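Local coordinates for protein aphrodisin (Mesocricetus auratus, PDB 1E5P) that acts as a secreted aphrodisiac pheromone of the lipocalin family, eliciting copulatory behaviour in male hamsters, and probably binds small odorants, at residues A[4-9]-A[85-90]; A[20-25]-A[102-107]; A[46-51]-A[57-62]; A[129-132]-A[136-139]. One frame throughout, in Å; residues are numbered along the deposited sequence. Where two conformers were deposited one is given.

Interaction 1. Residues A[4-9]-A[85-90]; sequences AELQGK and LYITSD
I87 meets E5 and L6 with its two branches, one for each residue. From its CB, which already lies 4.1 Å from E5 OE1, the chain forks. The CG2 methyl sits anti to the backbone N and faces E5, touching OE1 at 3.8 Å and CB of the same residue at 4.0 Å. The other branch, CG1, lies anti to the carbonyl carbon (chi1 -52°) and carries CD1 onward to L6, where it meets CD2 at 4.0 Å with the two side chains roughly perpendicular. Isoleucine suits the place because its beta-branch gives two methyl-tipped arms that diverge from CB, one to each residue.

The short 3-10 segment 4-6, just ahead of strand 8-17, is thereby laid against the end of strand 79-87, as in the lipocalin barrel, where a 3-10 segment precedes the first strand. L6 is the buried member and also packs on C38 and I92. E5 is exposed, and a glutamate at this rim can set both CB and OE1 against the CG2 methyl.

No direct hydrogen bond joins the two backbones here. Water 1 spans them instead, donating to E5 O at 2.9 Å and to T88 O at 2.7 Å.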
loop_
_atom_site.group_PDB
_atom_site.type_symbol
_atom_site.label_atom_id
_atom_site.label_comp_id
_atom_site.label_asym_id
_atom_site.label_seq_id
_atom_site.Cartn_x
_atom_site.Cartn_y
_atom_site.Cartn_z
ATOM N N ALA A 4 -0.516 -7.787 -14.509
ATOM C CA ALA A 4 -0.717 -9.202 -14.164
ATOM C C ALA A 4 0.381 -9.715 -13.239
ATOM O O ALA A 4 0.223 -10.732 -12.548
ATOM C CB ALA A 4 -0.811 -10.033 -15.429
ATOM N N GLU A 5 1.479 -8.980 -13.133
ATOM C CA GLU A 5 2.625 -9.257 -12.297
ATOM C C GLU A 5 2.339 -8.946 -10.826
ATOM O O GLU A 5 3.196 -9.107 -9.955
ATOM C CB GLU A 5 3.811 -8.365 -12.719
ATOM C CG GLU A 5 4.330 -8.640 -14.112
ATOM C CD GLU A 5 5.089 -7.466 -14.707
ATOM O OE1 GLU A 5 6.043 -6.982 -14.073
ATOM O OE2 GLU A 5 4.703 -7.038 -15.819
ATOM N N LEU A 6 1.134 -8.472 -10.562
ATOM C CA LEU A 6 0.701 -8.123 -9.220
ATOM C C LEU A 6 0.209 -9.332 -8.441
ATOM O O LEU A 6 0.221 -9.312 -7.196
ATOM C CB LEU A 6 -0.391 -7.057 -9.283
ATOM C CG LEU A 6 -0.078 -5.690 -9.869
ATOM C CD1 LEU A 6 -1.353 -4.848 -9.948
ATOM C CD2 LEU A 6 0.994 -4.957 -9.091
ATOM N N GLN A 7 -0.222 -10.392 -9.089
ATOM C CA GLN A 7 -0.757 -11.585 -8.442
ATOM C C GLN A 7 0.190 -12.363 -7.550
ATOM O O GLN A 7 1.332 -12.636 -7.944
ATOM C CB GLN A 7 -1.256 -12.509 -9.578
ATOM C CG GLN A 7 -1.666 -13.898 -9.145
ATOM C CD GLN A 7 -3.124 -14.044 -8.783
ATOM O OE1 GLN A 7 -4.018 -13.628 -9.531
ATOM N NE2 GLN A 7 -3.364 -14.663 -7.629
ATOM N N GLY A 8 -0.239 -12.741 -6.333
ATOM C CA GLY A 8 0.542 -13.539 -5.424
ATOM C C GLY A 8 0.545 -13.078 -3.969
ATOM O O GLY A 8 -0.194 -12.180 -3.589
ATOM N N LYS A 9 1.340 -13.754 -3.154
ATOM C CA LYS A 9 1.477 -13.435 -1.729
ATOM C C LYS A 9 2.394 -12.218 -1.591
ATOM O O LYS A 9 3.407 -12.065 -2.274
ATOM C CB LYS A 9 2.097 -14.618 -1.002
ATOM C CG LYS A 9 2.595 -14.340 0.404
ATOM C CD LYS A 9 3.271 -15.595 0.957
ATOM C CE LYS A 9 2.776 -15.907 2.357
ATOM N NZ LYS A 9 3.377 -17.184 2.856
ATOM N N LEU A 85 3.938 2.001 -9.296
ATOM C CA LEU A 85 4.942 2.923 -9.832
ATOM C C LEU A 85 6.080 2.098 -10.461
ATOM O O LEU A 85 6.703 2.542 -11.435
ATOM C CB LEU A 85 5.596 3.733 -8.717
ATOM C CG LEU A 85 4.771 4.839 -8.051
ATOM C CD1 LEU A 85 5.415 5.281 -6.739
ATOM C CD2 LEU A 85 4.605 6.027 -8.978
ATOM N N TYR A 86 6.331 0.936 -9.870
ATOM C CA TYR A 86 7.445 0.087 -10.316
ATOM C C TYR A 86 7.282 -1.311 -9.771
ATOM O O TYR A 86 7.021 -1.545 -8.593
ATOM C CB TYR A 86 8.765 0.722 -9.806
ATOM C CG TYR A 86 9.989 -0.099 -10.183
ATOM C CD1 TYR A 86 10.289 -0.329 -11.516
ATOM C CD2 TYR A 86 10.814 -0.643 -9.212
ATOM C CE1 TYR A 86 11.405 -1.084 -11.869
ATOM C CE2 TYR A 86 11.928 -1.399 -9.560
ATOM C CZ TYR A 86 12.209 -1.614 -10.891
ATOM O OH TYR A 86 13.313 -2.368 -11.252
ATOM N N ILE A 87 7.444 -2.324 -10.647
ATOM C CA ILE A 87 7.267 -3.696 -10.232
ATOM C C ILE A 87 8.507 -4.538 -10.534
ATOM O O ILE A 87 9.080 -4.385 -11.618
ATOM C CB ILE A 87 6.079 -4.345 -10.988
ATOM C CG1 ILE A 87 4.815 -3.501 -10.890
ATOM C CG2 ILE A 87 5.819 -5.746 -10.439
ATOM C CD1 ILE A 87 3.684 -3.883 -11.814
ATOM N N THR A 88 8.896 -5.361 -9.596
ATOM C CA THR A 88 9.974 -6.319 -9.721
ATOM C C THR A 88 9.385 -7.673 -9.280
ATOM O O THR A 88 8.229 -7.688 -8.842
ATOM C CB THR A 88 11.239 -6.080 -8.923
ATOM O OG1 THR A 88 11.035 -6.334 -7.533
ATOM C CG2 THR A 88 11.801 -4.681 -9.092
ATOM N N SER A 89 10.172 -8.747 -9.357
ATOM C CA SER A 89 9.585 -10.031 -8.942
ATOM C C SER A 89 9.380 -10.149 -7.453
ATOM O O SER A 89 8.524 -10.933 -7.004
ATOM C CB SER A 89 10.349 -11.212 -9.533
ATOM O OG SER A 89 9.636 -11.678 -10.689
ATOM N N ASP A 90 10.129 -9.399 -6.637
ATOM C CA ASP A 90 9.990 -9.487 -5.204
ATOM C C ASP A 90 9.455 -8.196 -4.582
ATOM O O ASP A 90 9.410 -8.152 -3.355
ATOM C CB ASP A 90 11.356 -9.774 -4.548
ATOM C CG ASP A 90 12.279 -8.571 -4.717
ATOM O OD1 ASP A 90 12.354 -8.014 -5.827
ATOM O OD2 ASP A 90 12.928 -8.170 -3.737
HETATM O O HOH W 1 6.043 -9.036 -9.762
#

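Interaction 2. Residues A[20-25]-A[102-107]; sequences LEKIEE and AGQETN
K22 lays its aliphatic chain over T106 and the amide of Q104. Its CG comes within 3.6 Å of T106 OG1, and a bend at chi2 (-77°) turns the rest of the chain along Q104, so that CE lies 3.4 Å from Q104 NE2 while the two side chains run past each other in opposite directions. A lysine suits this place because its methylenes can be buried while the charged end travels on: NZ forms a salt bridge with D100, just ahead of 102-107. An alanine in its place would probably leave D100 without that mate and uncover the T106 hydroxyl and the Q104 amide along the side the methylenes now line.

T106 OG1 has its polar partner in N19, and the same oxygen lies against the K22 methylenes, with the methyl CG2 a little farther from CG. Q104, extended beyond CG, approaches E21 from the opposite direction. Their oxygens, E21 OE2 and Q104 OE1, stand 3.9 Å apart, and water 2 bridges the two acceptors, donating 2.7 Å to E21 OE2 and 2.8 Å to Q104 OE1. The carboxylate and amide planes are only 17° apart.

The contact thus joins the loop that follows strand 8-17 to the residues at and just before the start of strand 105-113; these two strands are neighbours in the antiparallel lipocalin beta-barrel.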
loop_
_atom_site.group_PDB
_atom_site.type_symbol
_atom_site.label_atom_id
_atom_site.label_comp_id
_atom_site.label_asym_id
_atom_site.label_seq_id
_atom_site.Cartn_x
_atom_site.Cartn_y
_atom_site.Cartn_z
ATOM N N LEU A 20 1.301 11.899 8.342
ATOM C CA LEU A 20 1.919 10.773 9.053
ATOM C C LEU A 20 1.009 10.045 9.992
ATOM O O LEU A 20 1.083 8.799 10.123
ATOM C CB LEU A 20 3.205 11.290 9.702
ATOM C CG LEU A 20 4.083 10.312 10.470
ATOM C CD1 LEU A 20 4.558 9.188 9.575
ATOM C CD2 LEU A 20 5.268 11.064 11.099
ATOM N N GLU A 21 0.066 10.748 10.645
ATOM C CA GLU A 21 -0.807 10.091 11.597
ATOM C C GLU A 21 -1.659 9.007 10.935
ATOM O O GLU A 21 -2.078 8.079 11.613
ATOM C CB GLU A 21 -1.702 11.064 12.352
ATOM C CG GLU A 21 -2.716 11.819 11.554
ATOM C CD GLU A 21 -2.244 12.940 10.677
ATOM O OE1 GLU A 21 -1.092 13.412 10.820
ATOM O OE2 GLU A 21 -3.080 13.336 9.813
ATOM N N LYS A 22 -1.889 9.107 9.624
ATOM C CA LYS A 22 -2.701 8.094 8.948
ATOM C C LYS A 22 -2.053 6.712 8.919
ATOM O O LYS A 22 -2.752 5.684 8.789
ATOM C CB LYS A 22 -2.933 8.533 7.495
ATOM C CG LYS A 22 -3.863 9.720 7.306
ATOM C CD LYS A 22 -5.324 9.285 7.475
ATOM C CE LYS A 22 -6.292 10.447 7.175
ATOM N NZ LYS A 22 -7.701 9.954 7.286
ATOM N N ILE A 23 -0.724 6.658 9.007
ATOM C CA ILE A 23 0.001 5.401 8.843
ATOM C C ILE A 23 0.758 4.949 10.078
ATOM O O ILE A 23 1.393 3.881 10.066
ATOM C CB ILE A 23 0.923 5.448 7.612
ATOM C CG1 ILE A 23 1.945 6.597 7.680
ATOM C CG2 ILE A 23 0.087 5.618 6.350
ATOM C CD1 ILE A 23 3.133 6.390 6.741
ATOM N N GLU A 24 0.715 5.785 11.134
ATOM C CA GLU A 24 1.335 5.299 12.385
ATOM C C GLU A 24 0.430 4.263 13.041
ATOM O O GLU A 24 -0.687 4.005 12.584
ATOM C CB GLU A 24 1.516 6.498 13.322
ATOM C CG GLU A 24 2.520 7.463 12.661
ATOM C CD GLU A 24 3.153 8.354 13.702
ATOM O OE1 GLU A 24 2.367 8.904 14.506
ATOM O OE2 GLU A 24 4.392 8.493 13.714
ATOM N N GLU A 25 0.920 3.633 14.106
ATOM C CA GLU A 25 0.073 2.689 14.854
ATOM C C GLU A 25 -1.217 3.442 15.236
ATOM O O GLU A 25 -1.177 4.581 15.667
ATOM C CB GLU A 25 0.818 2.297 16.139
ATOM C CG GLU A 25 0.142 1.303 17.035
ATOM C CD GLU A 25 0.855 1.068 18.361
ATOM O OE1 GLU A 25 1.884 1.711 18.606
ATOM O OE2 GLU A 25 0.355 0.247 19.166
ATOM N N ALA A 102 -13.966 12.960 5.555
ATOM C CA ALA A 102 -14.016 14.382 5.878
ATOM C C ALA A 102 -13.562 15.219 4.676
ATOM O O ALA A 102 -13.734 16.437 4.670
ATOM C CB ALA A 102 -13.107 14.689 7.078
ATOM N N GLY A 103 -13.005 14.566 3.652
ATOM C CA GLY A 103 -12.478 15.259 2.485
ATOM C C GLY A 103 -10.976 15.479 2.531
ATOM O O GLY A 103 -10.373 16.116 1.641
ATOM N N GLN A 104 -10.296 14.956 3.553
ATOM C CA GLN A 104 -8.851 15.156 3.657
ATOM C C GLN A 104 -8.120 14.240 2.674
ATOM O O GLN A 104 -8.471 13.052 2.673
ATOM C CB GLN A 104 -8.381 14.812 5.076
ATOM C CG GLN A 104 -6.869 14.986 5.252
ATOM C CD GLN A 104 -6.388 14.543 6.622
ATOM O OE1 GLN A 104 -5.267 14.915 6.988
ATOM N NE2 GLN A 104 -7.133 13.776 7.400
ATOM N N GLU A 105 -7.191 14.773 1.899
ATOM C CA GLU A 105 -6.435 13.939 0.953
ATOM C C GLU A 105 -5.102 13.532 1.569
ATOM O O GLU A 105 -4.373 14.375 2.112
ATOM C CB GLU A 105 -6.162 14.722 -0.334
ATOM C CG GLU A 105 -5.684 13.835 -1.476
ATOM C CD GLU A 105 -6.753 12.854 -1.911
ATOM O OE1 GLU A 105 -7.974 13.221 -1.966
ATOM N N THR A 106 -4.699 12.271 1.391
ATOM C CA THR A 106 -3.400 11.784 1.870
ATOM C C THR A 106 -2.682 11.120 0.690
ATOM O O THR A 106 -3.326 10.322 0.024
ATOM C CB THR A 106 -3.530 10.771 3.007
ATOM O OG1 THR A 106 -4.212 11.419 4.103
ATOM C CG2 THR A 106 -2.181 10.271 3.520
ATOM N N ASN A 107 -1.459 11.519 0.402
ATOM C CA ASN A 107 -0.641 10.951 -0.677
ATOM C C ASN A 107 0.319 9.950 -0.015
ATOM O O ASN A 107 0.934 10.285 1.012
ATOM C CB ASN A 107 0.166 12.058 -1.344
ATOM C CG ASN A 107 -0.799 13.023 -2.027
ATOM O OD1 ASN A 107 -1.327 12.653 -3.064
ATOM N ND2 ASN A 107 -1.024 14.164 -1.398
HETATM O O HOH W 2 -3.510 15.876 8.944
#

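Interaction 3. Residues A[46-51]-A[57-62]; sequences EITFYV and CSKTTV
F49 and Y50 each press a ring on the residue paired with them across the hairpin. T60 CB lies over one face of the F49 ring, 3.8 Å from its centroid, and V62 CG2 reaches CE1 at the ring's edge. F49 holds its CG between the backbone N and the carbonyl carbon (chi1 61°), which swings the ring over the partner strand. Threonine suits T60, its CB and CG2 covering the ring while OG1 donates to S58 O at 2.9 Å. On the other side of the sheet, K59 runs its methylenes across Y50: CG stands 4.0 Å from the ring centroid, a CH-pi contact an extended lysine can make. Water 3 lies 2.6 Å from Y50 OH and also accepts a weak bond from K59 NZ.

This is the antiparallel beta hairpin of strands 44-53 and 56-66 in the lipocalin barrel, with hydrogen-bonded pairs I47-V62, F49-T60 and V51-S58 fixing the register. A serine at Y50 would probably leave the K59 methylenes without their flat support and water 3 without its hydroxyl partner.

Farther out, C57 SG, in an oblique sulfur-aromatic contact with the Y50 ring, is disulfide-bonded to C149, while F76 stacks edge-to-face on F49.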
loop_
_atom_site.group_PDB
_atom_site.type_symbol
_atom_site.label_atom_id
_atom_site.label_comp_id
_atom_site.label_asym_id
_atom_site.label_seq_id
_atom_site.Cartn_x
_atom_site.Cartn_y
_atom_site.Cartn_z
ATOM N N GLU A 46 -8.149 -7.964 -6.405
ATOM C CA GLU A 46 -8.612 -8.171 -5.039
ATOM C C GLU A 46 -7.421 -8.140 -4.089
ATOM O O GLU A 46 -6.457 -8.868 -4.281
ATOM C CB GLU A 46 -9.311 -9.499 -4.869
ATOM C CG GLU A 46 -9.648 -9.717 -3.396
ATOM C CD GLU A 46 -10.273 -11.083 -3.205
ATOM O OE1 GLU A 46 -10.026 -11.920 -4.094
ATOM O OE2 GLU A 46 -10.970 -11.226 -2.192
ATOM N N ILE A 47 -7.528 -7.324 -3.041
ATOM C CA ILE A 47 -6.402 -7.211 -2.111
ATOM C C ILE A 47 -6.850 -7.765 -0.757
ATOM O O ILE A 47 -7.910 -7.346 -0.298
ATOM C CB ILE A 47 -5.955 -5.734 -1.954
ATOM C CG1 ILE A 47 -5.516 -5.203 -3.332
ATOM C CG2 ILE A 47 -4.818 -5.620 -0.966
ATOM C CD1 ILE A 47 -5.272 -3.722 -3.413
ATOM N N THR A 48 -6.068 -8.685 -0.217
ATOM C CA THR A 48 -6.387 -9.254 1.114
ATOM C C THR A 48 -5.304 -8.691 2.058
ATOM O O THR A 48 -4.145 -8.737 1.688
ATOM C CB THR A 48 -6.278 -10.774 1.060
ATOM O OG1 THR A 48 -7.249 -11.250 0.101
ATOM C CG2 THR A 48 -6.596 -11.412 2.415
ATOM N N PHE A 49 -5.761 -8.177 3.184
ATOM C CA PHE A 49 -4.807 -7.535 4.093
ATOM C C PHE A 49 -5.376 -7.490 5.497
ATOM O O PHE A 49 -6.570 -7.746 5.721
ATOM C CB PHE A 49 -4.533 -6.098 3.600
ATOM C CG PHE A 49 -5.751 -5.214 3.566
ATOM C CD1 PHE A 49 -6.626 -5.254 2.486
ATOM C CD2 PHE A 49 -6.052 -4.355 4.612
ATOM C CE1 PHE A 49 -7.765 -4.474 2.445
ATOM C CE2 PHE A 49 -7.179 -3.553 4.584
ATOM C CZ PHE A 49 -8.032 -3.593 3.485
ATOM N N TYR A 50 -4.480 -7.183 6.430
ATOM C CA TYR A 50 -4.930 -6.978 7.804
ATOM C C TYR A 50 -4.795 -5.493 8.180
ATOM O O TYR A 50 -3.900 -4.787 7.704
ATOM C CB TYR A 50 -4.040 -7.754 8.812
ATOM C CG TYR A 50 -4.484 -9.181 9.045
ATOM C CD1 TYR A 50 -5.487 -9.465 9.973
ATOM C CD2 TYR A 50 -3.891 -10.236 8.344
ATOM C CE1 TYR A 50 -5.900 -10.767 10.210
ATOM C CE2 TYR A 50 -4.296 -11.537 8.579
ATOM C CZ TYR A 50 -5.301 -11.789 9.495
ATOM O OH TYR A 50 -5.726 -13.074 9.731
ATOM N N VAL A 51 -5.718 -5.061 9.013
ATOM C CA VAL A 51 -5.589 -3.766 9.699
ATOM C C VAL A 51 -5.933 -4.045 11.177
ATOM O O VAL A 51 -6.623 -5.016 11.467
ATOM C CB VAL A 51 -6.505 -2.654 9.209
ATOM C CG1 VAL A 51 -5.992 -2.122 7.884
ATOM C CG2 VAL A 51 -7.969 -3.070 9.161
ATOM N N CYS A 57 -6.769 -7.793 15.305
ATOM C CA CYS A 57 -6.430 -8.010 13.893
ATOM C C CYS A 57 -7.725 -8.240 13.117
ATOM O O CYS A 57 -8.511 -9.111 13.497
ATOM C CB CYS A 57 -5.535 -9.251 13.769
ATOM S SG CYS A 57 -3.849 -8.944 14.343
ATOM N N SER A 58 -7.884 -7.511 12.025
ATOM C CA SER A 58 -9.105 -7.607 11.227
ATOM C C SER A 58 -8.720 -7.912 9.775
ATOM O O SER A 58 -8.214 -7.040 9.076
ATOM C CB SER A 58 -9.874 -6.298 11.311
ATOM O OG SER A 58 -11.057 -6.385 10.526
ATOM N N LYS A 59 -8.931 -9.168 9.401
ATOM C CA LYS A 59 -8.596 -9.614 8.031
ATOM C C LYS A 59 -9.659 -9.047 7.100
ATOM O O LYS A 59 -10.861 -9.126 7.400
ATOM C CB LYS A 59 -8.569 -11.140 7.993
ATOM C CG LYS A 59 -7.808 -11.648 6.770
ATOM C CD LYS A 59 -7.834 -13.173 6.717
ATOM C CE LYS A 59 -6.837 -13.663 5.663
ATOM N NZ LYS A 59 -6.927 -15.158 5.542
ATOM N N THR A 60 -9.218 -8.468 5.995
ATOM C CA THR A 60 -10.079 -7.718 5.115
ATOM C C THR A 60 -9.808 -7.982 3.645
ATOM O O THR A 60 -8.674 -8.278 3.274
ATOM C CB THR A 60 -9.687 -6.212 5.362
ATOM O OG1 THR A 60 -9.651 -5.955 6.788
ATOM C CG2 THR A 60 -10.656 -5.268 4.706
ATOM N N THR A 61 -10.879 -7.908 2.836
ATOM C CA THR A 61 -10.673 -7.958 1.392
ATOM C C THR A 61 -11.367 -6.740 0.771
ATOM O O THR A 61 -12.446 -6.326 1.225
ATOM C CB THR A 61 -11.220 -9.209 0.689
ATOM O OG1 THR A 61 -12.618 -9.312 0.968
ATOM C CG2 THR A 61 -10.485 -10.455 1.144
ATOM N N VAL A 62 -10.728 -6.133 -0.214
ATOM C CA VAL A 62 -11.327 -5.057 -0.983
ATOM C C VAL A 62 -10.999 -5.342 -2.466
ATOM O O VAL A 62 -10.079 -6.111 -2.756
ATOM C CB VAL A 62 -10.820 -3.643 -0.653
ATOM C CG1 VAL A 62 -11.182 -3.261 0.772
ATOM C CG2 VAL A 62 -9.330 -3.525 -0.895
HETATM O O HOH W 3 -5.233 -15.203 8.248
#

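Interaction 4. Residues A[129-132]-A[136-139]; sequences FAHE and PVEN
The last turn of helix 120-132 and the short 3-10 segment 137-139 face each other across a tight connection, with A130 and V137 the closest backbone pair at 6.5 Å between their CA atoms. They belong to the part of the lipocalin fold in which the C-terminal helix is followed by a loop that leads into a final short strand, here 140-142. The 3-10 segment is closed by the bond from N139 N to P136 O at 2.9 Å. P136, just before it, suits the place: its restrained phi (-58°) fits, and its carbonyl O, not an N-H, is what closes the turn.

V137 carries the contact with a single methyl. Its CG1 lies anti to the backbone N (chi1 -180°), which leaves CG2 anti to the carbonyl carbon and directed at the helix. There this methyl meets two residues. A130, the buried one, points its CB toward the loop and touches V137 CG2 at 4.4 Å, a loose apolar contact. A side chain as small as alanine lets the loop come near the helix at this level. H131 is exposed, and its longer side chain crosses V137 obliquely.

Farther back on the helix, F129 faces another way and packs on L85 and Y86 of strand 79-87. The nearest approach between the two segments belongs to the imidazole: H131 CE1 lies 3.7 Å from V137 CG2, met at a slant to the ring.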
loop_
_atom_site.group_PDB
_atom_site.type_symbol
_atom_site.label_atom_id
_atom_site.label_comp_id
_atom_site.label_asym_id
_atom_site.label_seq_id
_atom_site.Cartn_x
_atom_site.Cartn_y
_atom_site.Cartn_z
ATOM N N PHE A 129 11.237 8.112 -5.317
ATOM C CA PHE A 129 9.783 8.259 -5.432
ATOM C C PHE A 129 9.221 9.239 -4.409
ATOM O O PHE A 129 8.357 10.057 -4.728
ATOM C CB PHE A 129 9.091 6.902 -5.312
ATOM C CG PHE A 129 9.166 6.040 -6.546
ATOM C CD1 PHE A 129 8.946 6.590 -7.793
ATOM C CD2 PHE A 129 9.419 4.680 -6.459
ATOM C CE1 PHE A 129 9.001 5.823 -8.943
ATOM C CE2 PHE A 129 9.461 3.900 -7.608
ATOM C CZ PHE A 129 9.257 4.468 -8.836
ATOM N N ALA A 130 9.717 9.180 -3.177
ATOM C CA ALA A 130 9.263 10.092 -2.122
ATOM C C ALA A 130 9.572 11.520 -2.563
ATOM O O ALA A 130 8.728 12.392 -2.429
ATOM C CB ALA A 130 9.908 9.761 -0.792
ATOM N N HIS A 131 10.767 11.753 -3.118
ATOM C CA HIS A 131 11.060 13.119 -3.579
ATOM C C HIS A 131 10.076 13.551 -4.657
ATOM O O HIS A 131 9.467 14.625 -4.611
ATOM C CB HIS A 131 12.486 13.188 -4.122
ATOM C CG HIS A 131 13.535 12.961 -3.078
ATOM N ND1 HIS A 131 13.407 13.422 -1.793
ATOM C CD2 HIS A 131 14.734 12.333 -3.139
ATOM C CE1 HIS A 131 14.474 13.082 -1.089
ATOM N NE2 HIS A 131 15.297 12.423 -1.882
ATOM N N GLU A 132 9.896 12.694 -5.651
ATOM C CA GLU A 132 9.023 12.978 -6.783
ATOM C C GLU A 132 7.591 13.264 -6.348
ATOM O O GLU A 132 6.945 14.157 -6.902
ATOM C CB GLU A 132 9.076 11.819 -7.770
ATOM C CG GLU A 132 8.102 11.877 -8.929
ATOM C CD GLU A 132 7.817 10.495 -9.499
ATOM O OE1 GLU A 132 8.754 9.671 -9.541
ATOM O OE2 GLU A 132 6.658 10.226 -9.885
ATOM N N PRO A 136 7.900 13.651 2.637
ATOM C CA PRO A 136 9.127 13.744 3.412
ATOM C C PRO A 136 9.726 12.384 3.692
ATOM O O PRO A 136 9.011 11.459 4.088
ATOM C CB PRO A 136 8.704 14.429 4.700
ATOM C CG PRO A 136 7.365 15.023 4.427
ATOM C CD PRO A 136 6.725 14.127 3.392
ATOM N N VAL A 137 11.063 12.273 3.552
ATOM C CA VAL A 137 11.700 10.982 3.846
ATOM C C VAL A 137 11.555 10.644 5.309
ATOM O O VAL A 137 11.527 9.449 5.673
ATOM C CB VAL A 137 13.136 10.921 3.316
ATOM C CG1 VAL A 137 13.813 9.591 3.599
ATOM C CG2 VAL A 137 13.135 11.150 1.798
ATOM N N GLU A 138 11.307 11.629 6.236
ATOM C CA GLU A 138 11.136 11.243 7.644
ATOM C C GLU A 138 9.760 10.622 7.866
ATOM O O GLU A 138 9.466 10.106 8.955
ATOM C CB GLU A 138 11.270 12.463 8.549
ATOM C CG GLU A 138 10.176 13.514 8.360
ATOM C CD GLU A 138 10.441 14.737 9.225
ATOM N N ASN A 139 8.935 10.630 6.850
ATOM C CA ASN A 139 7.605 10.036 6.920
ATOM C C ASN A 139 7.599 8.620 6.349
ATOM O O ASN A 139 6.492 8.076 6.127
ATOM C CB ASN A 139 6.593 10.901 6.181
ATOM C CG ASN A 139 6.186 12.178 6.875
ATOM O OD1 ASN A 139 5.123 12.757 6.593
ATOM N ND2 ASN A 139 7.027 12.634 7.811
#

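How the interactions relate
Three of the four contacts reach one antiparallel sheet, the curled sheet of the lipocalin barrel. Interaction 3 is local, a hairpin nested in sequence inside the loops closed by both interaction 1 and interaction 2; those two, tying early residues to later strands, cross each other along the chain and lie on opposite sides of its centre, about 25 Å apart between centres. Interaction 4 follows in series, joining the helix to the loop before strand 140-142. It touches interaction 1 through F129 on L85 and Y86, and interaction 2 through I23 against N139 O, so the helix and the loop after it each pack on a different part of the barrel. Interactions 3 and 4 are farthest apart, about 26 Å between centres.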